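Local coordinates for glycosyl hydrolase (Streptomyces cattleya, PDB 7LR8), which probably hydrolyses the Manβ1-4GlcNAc disaccharide released from the N-glycan core, as a retaining glycosidase of family GH5, at residues A40-V45 against T81-E86; L48-V53 against R337-A342; E171-W176 against P211-R216; A201-D206 against V250-A255. The protein carries 1 engineered substitution. All blocks are in the same frame, centred on the assembly; numbering follows the deposited sequence.

All four contacts lie in the outer layer of a (β/α)8 barrel, where helices pack on one another or on the loops that lead into strands. Contacts 1 and 2 are neighbours with centres about 14 Å apart, and V45 O of the first meets F50 CD2 of the second at 3.3 Å. Contacts 3 and 4, centres about 13 Å apart, lie across the chain's centre from them and are joined by P211 CB against W202 CZ3 at 3.5 Å. The nearest atoms of contacts 2 and 4 are about 13 Å apart. Contacts 1 to 3 lie away from the sugar-binding residues, whereas in contact 4 the Y203 side chain is about 8 Å from the bound N-acetylglucosamine.

Contact 1 (A40-V45 against T81-E86); sequences ADLDSV and TDAAGE
L42 reaches across to A83 and A84, and one methyl, CD1, makes the whole contact. The two segments belong to helices 35-46 and 71-86, two outer helices of the (β/α)8 barrel, separated in the chain by strand 52-55 and the short helix 59-62. CD1 settles against the peptide that links the two alanines, 3.7 Å from A84 N. The two methyls beside that peptide complete the seat: L42 CD1 is 4.1 Å from A83 CB and 4.0 Å from A84 CB. No hydrogen bond crosses between the segments, and the surface buried is small, 94 Å² in all, because alanines line the receiving side and a single leucine fills the approach. The nearest CA atoms, those of L42 and A84, are 6.5 Å apart, a close approach for two helices.

The torsions carry the methyl there. With CG anti to the carbonyl carbon (chi1 -61°) and the chain extended beyond it (chi2 179°), CD1 becomes the forward end of the side chain. The other branch, CD2, turns toward V53 of strand 52-55, whose CG2 also meets A84 CB, and V91 of strand 90-94 lies against A84 as well. The leucine and alanine thus bridge from the helix pair to the barrel wall.

Farther out, a salt bridge from D43 to R87 ties helix 35-46 to the end of helix 71-86, while D41 reaches R330 in a later loop. Within the first helix, the S44 hydroxyl donates to the carbonyl of its own preceding turn, S44 OG to D41 O at 2.7 Å, with the donor tilted 22° from the carbonyl plane.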
loop_
_atom_site.group_PDB
_atom_site.type_symbol
_atom_site.label_atom_id
_atom_site.label_comp_id
_atom_site.label_asym_id
_atom_site.label_seq_id
_atom_site.Cartn_x
_atom_site.Cartn_y
_atom_site.Cartn_z
ATOM N N ALA B 40 12.746 -10.856 23.172
ATOM C CA ALA B 40 13.493 -12.088 22.927
ATOM C C ALA B 40 14.409 -11.941 21.717
ATOM O O ALA B 40 15.545 -12.429 21.727
ATOM C CB ALA B 40 12.524 -13.253 22.736
ATOM N N ASP B 41 13.920 -11.273 20.659
ATOM C CA ASP B 41 14.758 -10.954 19.505
ATOM C C ASP B 41 15.989 -10.165 19.926
ATOM O O ASP B 41 17.126 -10.522 19.577
ATOM C CB ASP B 41 13.963 -10.141 18.477
ATOM C CG ASP B 41 13.024 -10.988 17.624
ATOM O OD1 ASP B 41 13.053 -12.236 17.717
ATOM O OD2 ASP B 41 12.265 -10.374 16.838
ATOM N N LEU B 42 15.777 -9.073 20.668
ATOM C CA LEU B 42 16.889 -8.221 21.071
ATOM C C LEU B 42 17.798 -8.930 22.071
ATOM O O LEU B 42 19.011 -8.700 22.067
ATOM C CB LEU B 42 16.355 -6.895 21.629
ATOM C CG LEU B 42 15.540 -6.087 20.603
ATOM C CD1 LEU B 42 15.002 -4.789 21.202
ATOM C CD2 LEU B 42 16.356 -5.800 19.350
ATOM N N ASP B 43 17.249 -9.821 22.903
ATOM C CA ASP B 43 18.097 -10.653 23.755
ATOM C C ASP B 43 19.120 -11.416 22.925
ATOM O O ASP B 43 20.302 -11.492 23.284
ATOM C CB ASP B 43 17.255 -11.649 24.550
ATOM C CG ASP B 43 16.583 -11.034 25.738
ATOM O OD1 ASP B 43 16.935 -9.898 26.120
ATOM O OD2 ASP B 43 15.700 -11.710 26.299
ATOM N N SER B 44 18.677 -12.000 21.811
ATOM C CA SER B 44 19.585 -12.819 21.020
ATOM C C SER B 44 20.609 -11.961 20.293
ATOM O O SER B 44 21.701 -12.443 19.966
ATOM C CB SER B 44 18.798 -13.699 20.034
ATOM O OG SER B 44 18.148 -12.937 19.036
ATOM N N VAL B 45 20.275 -10.696 20.037
ATOM C CA VAL B 45 21.207 -9.766 19.410
ATOM C C VAL B 45 22.262 -9.308 20.408
ATOM O O VAL B 45 23.465 -9.292 20.109
ATOM C CB VAL B 45 20.429 -8.572 18.827
ATOM C CG1 VAL B 45 21.368 -7.434 18.445
ATOM C CG2 VAL B 45 19.583 -9.031 17.632
ATOM N N THR B 81 12.257 1.014 21.299
ATOM C CA THR B 81 13.497 1.723 21.588
ATOM C C THR B 81 13.909 1.523 23.042
ATOM O O THR B 81 15.102 1.365 23.349
ATOM C CB THR B 81 13.314 3.209 21.242
ATOM O OG1 THR B 81 13.009 3.324 19.842
ATOM C CG2 THR B 81 14.584 3.990 21.542
ATOM N N ASP B 82 12.932 1.476 23.950
ATOM C CA ASP B 82 13.246 1.229 25.349
ATOM C C ASP B 82 13.738 -0.198 25.556
ATOM O O ASP B 82 14.683 -0.428 26.322
ATOM C CB ASP B 82 12.022 1.499 26.222
ATOM C CG ASP B 82 11.714 2.974 26.358
ATOM O OD1 ASP B 82 12.613 3.801 26.095
ATOM O OD2 ASP B 82 10.562 3.295 26.724
ATOM N N ALA B 83 13.104 -1.171 24.895
ATOM C CA ALA B 83 13.575 -2.549 25.014
ATOM C C ALA B 83 15.012 -2.672 24.524
ATOM O O ALA B 83 15.826 -3.406 25.110
ATOM C CB ALA B 83 12.649 -3.492 24.235
ATOM N N ALA B 84 15.355 -1.936 23.467
ATOM C CA ALA B 84 16.726 -1.959 22.973
ATOM C C ALA B 84 17.679 -1.324 23.976
ATOM O O ALA B 84 18.719 -1.902 24.297
ATOM C CB ALA B 84 16.805 -1.252 21.618
ATOM N N GLY B 85 17.329 -0.143 24.504
ATOM C CA GLY B 85 18.229 0.526 25.443
ATOM C C GLY B 85 18.534 -0.298 26.681
ATOM O O GLY B 85 19.666 -0.290 27.182
ATOM N N GLU B 86 17.527 -1.009 27.202
ATOM C CA GLU B 86 17.744 -1.880 28.357
ATOM C C GLU B 86 18.840 -2.894 28.093
ATOM O O GLU B 86 19.563 -3.291 29.013
ATOM C CB GLU B 86 16.467 -2.630 28.715
ATOM C CG GLU B 86 15.378 -1.781 29.240
ATOM C CD GLU B 86 14.141 -2.583 29.520
ATOM O OE1 GLU B 86 13.936 -3.635 28.875
ATOM O OE2 GLU B 86 13.366 -2.148 30.383
#

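Contact 2 (L48-V53 against R337-A342); sequences LGFDHV and RAVAEA
L48 and A340 bring the two backbones together, their CA atoms 5.1 Å apart, where the loop leaving helix 35-46 passes the side of helix 334-349. The loop turns at G49, which ends the preceding helix in a Schellman motif. Its positive phi (94°) would press a CB against the carbonyl oxygen of L48, a backbone shape that suits glycine. From there the chain runs into strand 52-55 of the barrel, while the facing segment stays helical throughout.

A340 is the centre of the side-chain contact. Its methyl touches both the carbonyl oxygen and a side-chain methyl of one residue, with A340 CB 3.6 Å from L48 O and 3.8 Å from L48 CD2. Two residues on, F50 meets V339. The valine holds CG1 anti to its own backbone nitrogen (chi1 176°), which sends that methyl toward the far end of the phenyl ring. V339 CG1 lies 3.8 Å from F50 CZ, and CE1 is equally near; the two side chains cross at about a right angle. L325 touches both residues, and V18 of strand 15-19 packs against F50, tying the pair to the barrel.

A water completes the junction by donating to two carbonyls, 2.8 Å to L48 O and 2.8 Å to A340 O. Where the loop passes into the strand, H52 ND1 donates nearly straight to D51 OD1. R347, farther along helix 334-349, bonds both D51 and G49 O.

Between the two segments themselves, methyl and ring contacts supply the adhesion, while the water serves two backbone acceptors that cannot bond to each other.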
loop_
_atom_site.group_PDB
_atom_site.type_symbol
_atom_site.label_atom_id
_atom_site.label_comp_id
_atom_site.label_asym_id
_atom_site.label_seq_id
_atom_site.Cartn_x
_atom_site.Cartn_y
_atom_site.Cartn_z
ATOM N N LEU B 48 25.274 -11.541 21.132
ATOM C CA LEU B 48 26.381 -11.512 20.187
ATOM C C LEU B 48 27.283 -10.295 20.355
ATOM O O LEU B 48 28.285 -10.186 19.644
ATOM C CB LEU B 48 25.848 -11.575 18.761
ATOM C CG LEU B 48 25.090 -12.875 18.477
ATOM C CD1 LEU B 48 24.520 -12.863 17.066
ATOM C CD2 LEU B 48 26.004 -14.085 18.694
ATOM N N GLY B 49 26.961 -9.387 21.275
ATOM C CA GLY B 49 27.869 -8.316 21.633
ATOM C C GLY B 49 27.655 -7.013 20.891
ATOM O O GLY B 49 28.511 -6.125 20.985
ATOM N N PHE B 50 26.551 -6.875 20.157
ATOM C CA PHE B 50 26.300 -5.668 19.381
ATOM C C PHE B 50 25.974 -4.504 20.300
ATOM O O PHE B 50 25.584 -4.684 21.458
ATOM C CB PHE B 50 25.146 -5.881 18.399
ATOM C CG PHE B 50 25.456 -6.876 17.327
ATOM C CD1 PHE B 50 26.336 -6.559 16.299
ATOM C CD2 PHE B 50 24.894 -8.141 17.358
ATOM C CE1 PHE B 50 26.636 -7.481 15.310
ATOM C CE2 PHE B 50 25.192 -9.070 16.371
ATOM C CZ PHE B 50 26.072 -8.743 15.354
ATOM N N ASP B 51 26.146 -3.289 19.775
ATOM C CA ASP B 51 25.839 -2.096 20.550
ATOM C C ASP B 51 24.757 -1.209 19.952
ATOM O O ASP B 51 24.440 -0.182 20.557
ATOM C CB ASP B 51 27.107 -1.255 20.775
ATOM C CG ASP B 51 27.758 -0.806 19.478
ATOM O OD1 ASP B 51 27.130 -0.004 18.745
ATOM O OD2 ASP B 51 28.902 -1.246 19.206
ATOM N N HIS B 52 24.179 -1.554 18.797
ATOM C CA HIS B 52 23.079 -0.753 18.266
ATOM C C HIS B 52 22.249 -1.615 17.329
ATOM O O HIS B 52 22.677 -2.692 16.894
ATOM C CB HIS B 52 23.569 0.508 17.525
ATOM C CG HIS B 52 24.331 0.214 16.272
ATOM N ND1 HIS B 52 25.691 -0.010 16.263
ATOM C CD2 HIS B 52 23.916 0.072 14.987
ATOM C CE1 HIS B 52 26.088 -0.252 15.024
ATOM N NE2 HIS B 52 25.029 -0.221 14.233
ATOM N N VAL B 53 21.043 -1.133 17.046
ATOM C CA VAL B 53 20.180 -1.702 16.022
ATOM C C VAL B 53 19.694 -0.568 15.140
ATOM O O VAL B 53 19.554 0.579 15.583
ATOM C CB VAL B 53 18.969 -2.468 16.609
ATOM C CG1 VAL B 53 19.425 -3.769 17.261
ATOM C CG2 VAL B 53 18.228 -1.613 17.612
ATOM N N ARG B 337 28.059 -16.408 14.453
ATOM C CA ARG B 337 29.234 -16.699 15.266
ATOM C C ARG B 337 30.452 -15.939 14.756
ATOM O O ARG B 337 31.258 -15.437 15.550
ATOM C CB ARG B 337 29.506 -18.207 15.287
ATOM C CG ARG B 337 29.147 -18.896 16.597
ATOM C CD ARG B 337 29.464 -20.390 16.544
ATOM N NE ARG B 337 28.807 -21.034 15.411
ATOM C CZ ARG B 337 27.547 -21.462 15.426
ATOM N NH1 ARG B 337 26.811 -21.323 16.522
ATOM N NH2 ARG B 337 27.024 -22.028 14.346
ATOM N N ALA B 338 30.595 -15.833 13.432
ATOM C CA ALA B 338 31.765 -15.175 12.858
ATOM C C ALA B 338 31.757 -13.681 13.151
ATOM O O ALA B 338 32.791 -13.103 13.513
ATOM C CB ALA B 338 31.827 -15.418 11.349
ATOM N N VAL B 339 30.605 -13.027 12.974
ATOM C CA VAL B 339 30.541 -11.600 13.268
ATOM C C VAL B 339 30.801 -11.355 14.751
ATOM O O VAL B 339 31.552 -10.444 15.120
ATOM C CB VAL B 339 29.187 -11.008 12.824
ATOM C CG1 VAL B 339 29.108 -9.543 13.236
ATOM C CG2 VAL B 339 29.012 -11.158 11.316
ATOM N N ALA B 340 30.201 -12.177 15.622
ATOM C CA ALA B 340 30.408 -12.023 17.063
ATOM C C ALA B 340 31.877 -12.148 17.433
ATOM O O ALA B 340 32.375 -11.417 18.302
ATOM C CB ALA B 340 29.580 -13.056 17.827
ATOM N N GLU B 341 32.581 -13.103 16.819
ATOM C CA GLU B 341 34.000 -13.263 17.107
ATOM C C GLU B 341 34.796 -12.072 16.593
ATOM O O GLU B 341 35.727 -11.612 17.262
ATOM C CB GLU B 341 34.515 -14.570 16.505
ATOM C CG GLU B 341 36.030 -14.764 16.621
ATOM C CD GLU B 341 36.510 -14.999 18.056
ATOM O OE1 GLU B 341 35.663 -15.141 18.966
ATOM O OE2 GLU B 341 37.744 -15.049 18.270
ATOM N N ALA B 342 34.425 -11.536 15.424
ATOM C CA ALA B 342 35.076 -10.321 14.940
ATOM C C ALA B 342 34.839 -9.146 15.888
ATOM O O ALA B 342 35.757 -8.361 16.156
ATOM C CB ALA B 342 34.584 -9.978 13.534
HETATM O O HOH W 1 30.925 -10.463 20.477
#

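Contact 3 (E171-W176 against P211-R216); sequences EQAGDW and PAHSAR
H213 lays its imidazole against the backbone of G174, in a contact between helices of the outer layer of the (β/α)8 barrel. Helix 170-187 provides the receiving surface; the short helix 211-216 follows strand 194-196 and helix 200-203 in the chain. The CA atoms of G174 and H213 are 6.3 Å apart.

The ring interaction is a CH-pi contact. G174 CA stands 4.2 Å from the centroid of the H213 ring and 29° off its normal, so the glycine lies over the face but off-centre. G174 N also lies over this face, 3.7 Å from H213 NE2, without a hydrogen bond across the segments. Glycine permits this closeness, since a CB built there would come within a tight 3.2 Å of NE2.

A173 adds a van der Waals contact, its methyl meeting the ring obliquely. P170 and L177, on the same helix, touch the histidine too. With the imidazole of H213 cut back to an alanine, G174 would probably lose the ring over its backbone, and a gap would open between the two helices.

Hydrogen bonds position the short helix from outside the contact. H195 NE2 donates to the carbonyl of H213, and T210 OG1 bonds to its backbone nitrogen. H213 CG lies anti to its carbonyl carbon (chi1 -64°), directing the ring to helix 170-187, where H213 CE1 ends 4.0 Å from A173 CB.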
loop_
_atom_site.group_PDB
_atom_site.type_symbol
_atom_site.label_atom_id
_atom_site.label_comp_id
_atom_site.label_asym_id
_atom_site.label_seq_id
_atom_site.Cartn_x
_atom_site.Cartn_y
_atom_site.Cartn_z
ATOM N N GLU B 171 19.167 18.554 -8.166
ATOM C CA GLU B 171 18.907 19.711 -7.315
ATOM C C GLU B 171 17.658 19.507 -6.462
ATOM O O GLU B 171 17.635 19.890 -5.286
ATOM C CB GLU B 171 18.773 20.981 -8.161
ATOM C CG GLU B 171 18.706 22.259 -7.330
ATOM C CD GLU B 171 17.926 23.374 -8.010
ATOM O OE1 GLU B 171 17.768 23.324 -9.249
ATOM O OE2 GLU B 171 17.469 24.301 -7.304
ATOM N N GLN B 172 16.605 18.915 -7.041
ATOM C CA GLN B 172 15.399 18.643 -6.268
ATOM C C GLN B 172 15.648 17.575 -5.211
ATOM O O GLN B 172 15.092 17.646 -4.108
ATOM C CB GLN B 172 14.263 18.213 -7.192
ATOM C CG GLN B 172 13.768 19.311 -8.112
ATOM C CD GLN B 172 12.801 18.792 -9.160
ATOM O OE1 GLN B 172 12.969 17.695 -9.683
ATOM N NE2 GLN B 172 11.781 19.584 -9.471
ATOM N N ALA B 173 16.478 16.580 -5.530
ATOM C CA ALA B 173 16.814 15.554 -4.546
ATOM C C ALA B 173 17.537 16.164 -3.347
ATOM O O ALA B 173 17.210 15.864 -2.190
ATOM C CB ALA B 173 17.665 14.460 -5.198
ATOM N N GLY B 174 18.532 17.016 -3.610
ATOM C CA GLY B 174 19.260 17.655 -2.525
ATOM C C GLY B 174 18.376 18.552 -1.681
ATOM O O GLY B 174 18.482 18.568 -0.450
ATOM N N ASP B 175 17.493 19.315 -2.330
ATOM C CA ASP B 175 16.564 20.169 -1.595
ATOM C C ASP B 175 15.632 19.343 -0.716
ATOM O O ASP B 175 15.363 19.713 0.435
ATOM C CB ASP B 175 15.759 21.036 -2.566
ATOM C CG ASP B 175 16.572 22.186 -3.151
ATOM O OD1 ASP B 175 17.594 22.571 -2.557
ATOM O OD2 ASP B 175 16.171 22.720 -4.208
ATOM N N TRP B 176 15.129 18.220 -1.242
ATOM C CA TRP B 176 14.255 17.343 -0.467
ATOM C C TRP B 176 14.985 16.776 0.744
ATOM O O TRP B 176 14.456 16.781 1.862
ATOM C CB TRP B 176 13.739 16.208 -1.358
ATOM C CG TRP B 176 12.809 15.271 -0.671
ATOM C CD1 TRP B 176 11.469 15.463 -0.434
ATOM C CD2 TRP B 176 13.134 13.993 -0.129
ATOM N NE1 TRP B 176 10.948 14.368 0.218
ATOM C CE2 TRP B 176 11.948 13.448 0.411
ATOM C CE3 TRP B 176 14.318 13.243 -0.059
ATOM C CZ2 TRP B 176 11.911 12.202 1.037
ATOM C CZ3 TRP B 176 14.280 11.984 0.551
ATOM C CH2 TRP B 176 13.087 11.476 1.085
ATOM N N PRO B 211 26.865 11.121 -5.311
ATOM C CA PRO B 211 27.857 10.955 -4.236
ATOM C C PRO B 211 27.984 12.191 -3.366
ATOM O O PRO B 211 28.164 12.083 -2.148
ATOM C CB PRO B 211 29.155 10.668 -4.998
ATOM C CG PRO B 211 28.711 10.127 -6.337
ATOM C CD PRO B 211 27.434 10.855 -6.646
ATOM N N ALA B 212 27.887 13.374 -3.964
ATOM C CA ALA B 212 27.962 14.600 -3.178
ATOM C C ALA B 212 26.826 14.681 -2.158
ATOM O O ALA B 212 27.045 15.107 -1.016
ATOM C CB ALA B 212 27.945 15.813 -4.106
ATOM N N HIS B 213 25.605 14.281 -2.546
ATOM C CA HIS B 213 24.496 14.288 -1.589
ATOM C C HIS B 213 24.806 13.399 -0.391
ATOM O O HIS B 213 24.545 13.779 0.759
ATOM C CB HIS B 213 23.194 13.805 -2.233
ATOM C CG HIS B 213 22.665 14.668 -3.339
ATOM N ND1 HIS B 213 21.937 14.144 -4.386
ATOM C CD2 HIS B 213 22.701 16.007 -3.540
ATOM C CE1 HIS B 213 21.576 15.118 -5.201
ATOM N NE2 HIS B 213 22.023 16.259 -4.710
ATOM N N SER B 214 25.334 12.197 -0.643
ATOM C CA SER B 214 25.578 11.249 0.441
ATOM C C SER B 214 26.682 11.733 1.378
ATOM O O SER B 214 26.608 11.530 2.596
ATOM C CB SER B 214 25.936 9.879 -0.136
ATOM O OG SER B 214 24.778 9.235 -0.651
ATOM N N ALA B 215 27.711 12.375 0.831
ATOM C CA ALA B 215 28.878 12.775 1.603
ATOM C C ALA B 215 28.809 14.210 2.112
ATOM O O ALA B 215 29.650 14.602 2.929
ATOM C CB ALA B 215 30.152 12.591 0.759
ATOM N N ARG B 216 27.836 15.004 1.669
ATOM C CA ARG B 216 27.777 16.403 2.071
ATOM C C ARG B 216 26.447 16.832 2.678
ATOM O O ARG B 216 26.330 17.986 3.111
ATOM C CB ARG B 216 28.107 17.312 0.876
ATOM C CG ARG B 216 29.485 17.044 0.304
ATOM C CD ARG B 216 29.749 17.812 -0.984
ATOM N NE ARG B 216 30.917 17.268 -1.674
ATOM C CZ ARG B 216 31.308 17.620 -2.896
ATOM N NH1 ARG B 216 30.626 18.529 -3.585
ATOM N NH2 ARG B 216 32.387 17.058 -3.430
#

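Contact 4 (A201-D206 against V250-A255); sequences AWYLDD and VELAKA
W202 drives the six-membered end of its indole against A253, the principal bump of this contact. CH2 leads, meeting A253 CB at a close 3.4 Å. CZ3 of the same ring lies 3.6 Å from A253 CA, so the benzo corner rests on both the methyl and the backbone of the alanine. A253 CB meets the indole obliquely. A small residue makes the hollow, and T221 and V223 of strand 221-225 touch both the indole and the alanine beside it.

A second projection belongs to segment 250-255. L252 holds CG anti to its backbone nitrogen (chi1 178°), and its CD2 methyl enters the angle between two neighbouring aromatic side chains. L252 CD2 is 4.2 Å from W202 CB and 4.4 Å from Y203 CE1, the latter at the edge of the phenol ring and near its plane.

These residues join the short helix 200-203, after barrel strand 194-196, to the C-terminal part of helix 240-253, which lies in the chain between strands 221-225 and 264-269 of the (β/α)8 fold. P211 and S214 of helix 211-216 pack on the indole as well. Replacing W202 with an alanine would probably open a gap beside A253 and deprive P211 and S214 of the ring they rest on.

Flanking L252 and A253 in the chain, E251 and K254 form a salt bridge, K254 NZ to E251 OE2 at 2.8 Å, met on the syn side and 24° out of the carboxylate plane.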
loop_
_atom_site.group_PDB
_atom_site.type_symbol
_atom_site.label_atom_id
_atom_site.label_comp_id
_atom_site.label_asym_id
_atom_site.label_seq_id
_atom_site.Cartn_x
_atom_site.Cartn_y
_atom_site.Cartn_z
ATOM N N ALA B 201 23.655 5.558 -6.081
ATOM C CA ALA B 201 24.195 6.892 -5.826
ATOM C C ALA B 201 25.676 6.984 -6.184
ATOM O O ALA B 201 26.163 8.071 -6.505
ATOM C CB ALA B 201 23.983 7.282 -4.363
ATOM N N TRP B 202 26.407 5.868 -6.130
ATOM C CA TRP B 202 27.818 5.854 -6.502
ATOM C C TRP B 202 28.081 5.265 -7.880
ATOM O O TRP B 202 29.124 5.559 -8.467
ATOM C CB TRP B 202 28.643 5.058 -5.473
ATOM C CG TRP B 202 28.243 5.362 -4.063
ATOM C CD1 TRP B 202 27.329 4.690 -3.305
ATOM C CD2 TRP B 202 28.722 6.437 -3.256
ATOM N NE1 TRP B 202 27.218 5.275 -2.070
ATOM C CE2 TRP B 202 28.064 6.351 -2.014
ATOM C CE3 TRP B 202 29.643 7.462 -3.460
ATOM C CZ2 TRP B 202 28.298 7.252 -0.982
ATOM C CZ3 TRP B 202 29.878 8.354 -2.436
ATOM C CH2 TRP B 202 29.208 8.245 -1.212
ATOM N N TYR B 203 27.165 4.458 -8.414
ATOM C CA TYR B 203 27.471 3.592 -9.542
ATOM C C TYR B 203 26.703 3.900 -10.826
ATOM O O TYR B 203 27.164 3.494 -11.900
ATOM C CB TYR B 203 27.190 2.128 -9.168
ATOM C CG TYR B 203 28.159 1.485 -8.199
ATOM C CD1 TYR B 203 29.312 2.141 -7.758
ATOM C CD2 TYR B 203 27.921 0.203 -7.732
ATOM C CE1 TYR B 203 30.199 1.514 -6.870
ATOM C CE2 TYR B 203 28.794 -0.424 -6.858
ATOM C CZ TYR B 203 29.925 0.227 -6.431
ATOM O OH TYR B 203 30.784 -0.431 -5.565
ATOM N N LEU B 204 25.564 4.589 -10.752
ATOM C CA LEU B 204 24.637 4.741 -11.877
ATOM C C LEU B 204 24.742 6.147 -12.454
ATOM O O LEU B 204 24.360 7.120 -11.795
ATOM C CB LEU B 204 23.201 4.472 -11.436
ATOM C CG LEU B 204 22.490 3.160 -11.749
ATOM C CD1 LEU B 204 20.988 3.391 -11.732
ATOM C CD2 LEU B 204 22.934 2.603 -13.091
ATOM N N ASP B 205 25.214 6.251 -13.694
ATOM C CA ASP B 205 25.195 7.539 -14.374
ATOM C C ASP B 205 23.766 8.057 -14.445
ATOM O O ASP B 205 22.817 7.287 -14.621
ATOM C CB ASP B 205 25.777 7.421 -15.785
ATOM C CG ASP B 205 27.214 6.939 -15.796
ATOM O OD1 ASP B 205 27.941 7.147 -14.804
ATOM O OD2 ASP B 205 27.620 6.348 -16.810
ATOM N N ASP B 206 23.609 9.366 -14.278
ATOM C CA ASP B 206 22.330 10.072 -14.380
ATOM C C ASP B 206 21.361 9.755 -13.242
ATOM O O ASP B 206 20.231 10.250 -13.261
ATOM C CB ASP B 206 21.633 9.804 -15.722
ATOM C CG ASP B 206 22.521 10.127 -16.904
ATOM O OD1 ASP B 206 23.209 11.170 -16.864
ATOM O OD2 ASP B 206 22.538 9.335 -17.870
ATOM N N VAL B 250 33.452 2.363 1.564
ATOM C CA VAL B 250 33.863 3.250 2.650
ATOM C C VAL B 250 34.887 4.258 2.148
ATOM O O VAL B 250 34.738 5.469 2.344
ATOM C CB VAL B 250 34.410 2.427 3.834
ATOM C CG1 VAL B 250 35.188 3.314 4.825
ATOM C CG2 VAL B 250 33.282 1.679 4.538
ATOM N N GLU B 251 35.942 3.772 1.488
ATOM C CA GLU B 251 37.004 4.674 1.054
ATOM C C GLU B 251 36.570 5.514 -0.142
ATOM O O GLU B 251 37.037 6.647 -0.300
ATOM C CB GLU B 251 38.275 3.884 0.733
ATOM C CG GLU B 251 38.896 3.243 1.961
ATOM C CD GLU B 251 39.197 4.258 3.040
ATOM O OE1 GLU B 251 39.816 5.295 2.714
ATOM O OE2 GLU B 251 38.818 4.017 4.212
ATOM N N LEU B 252 35.691 4.976 -0.993
ATOM C CA LEU B 252 35.185 5.751 -2.118
ATOM C C LEU B 252 34.364 6.935 -1.632
ATOM O O LEU B 252 34.511 8.055 -2.139
ATOM C CB LEU B 252 34.335 4.860 -3.027
ATOM C CG LEU B 252 33.668 5.519 -4.238
ATOM C CD1 LEU B 252 34.728 6.045 -5.188
ATOM C CD2 LEU B 252 32.756 4.532 -4.952
ATOM N N ALA B 253 33.498 6.699 -0.644
ATOM C CA ALA B 253 32.594 7.741 -0.166
ATOM C C ALA B 253 33.363 8.931 0.395
ATOM O O ALA B 253 32.880 10.070 0.342
ATOM C CB ALA B 253 31.650 7.160 0.887
ATOM N N LYS B 254 34.570 8.692 0.905
ATOM C CA LYS B 254 35.392 9.755 1.459
ATOM C C LYS B 254 35.807 10.790 0.418
ATOM O O LYS B 254 36.091 11.935 0.790
ATOM C CB LYS B 254 36.636 9.155 2.118
ATOM C CG LYS B 254 36.321 8.343 3.372
ATOM C CD LYS B 254 37.558 7.705 3.971
ATOM C CE LYS B 254 37.193 6.956 5.248
ATOM N NZ LYS B 254 38.360 6.259 5.821
ATOM N N ALA B 255 35.864 10.424 -0.869
ATOM C CA ALA B 255 36.368 11.372 -1.861
ATOM C C ALA B 255 35.533 12.645 -1.912
ATOM O O ALA B 255 36.072 13.720 -2.203
ATOM C CB ALA B 255 36.419 10.725 -3.244
#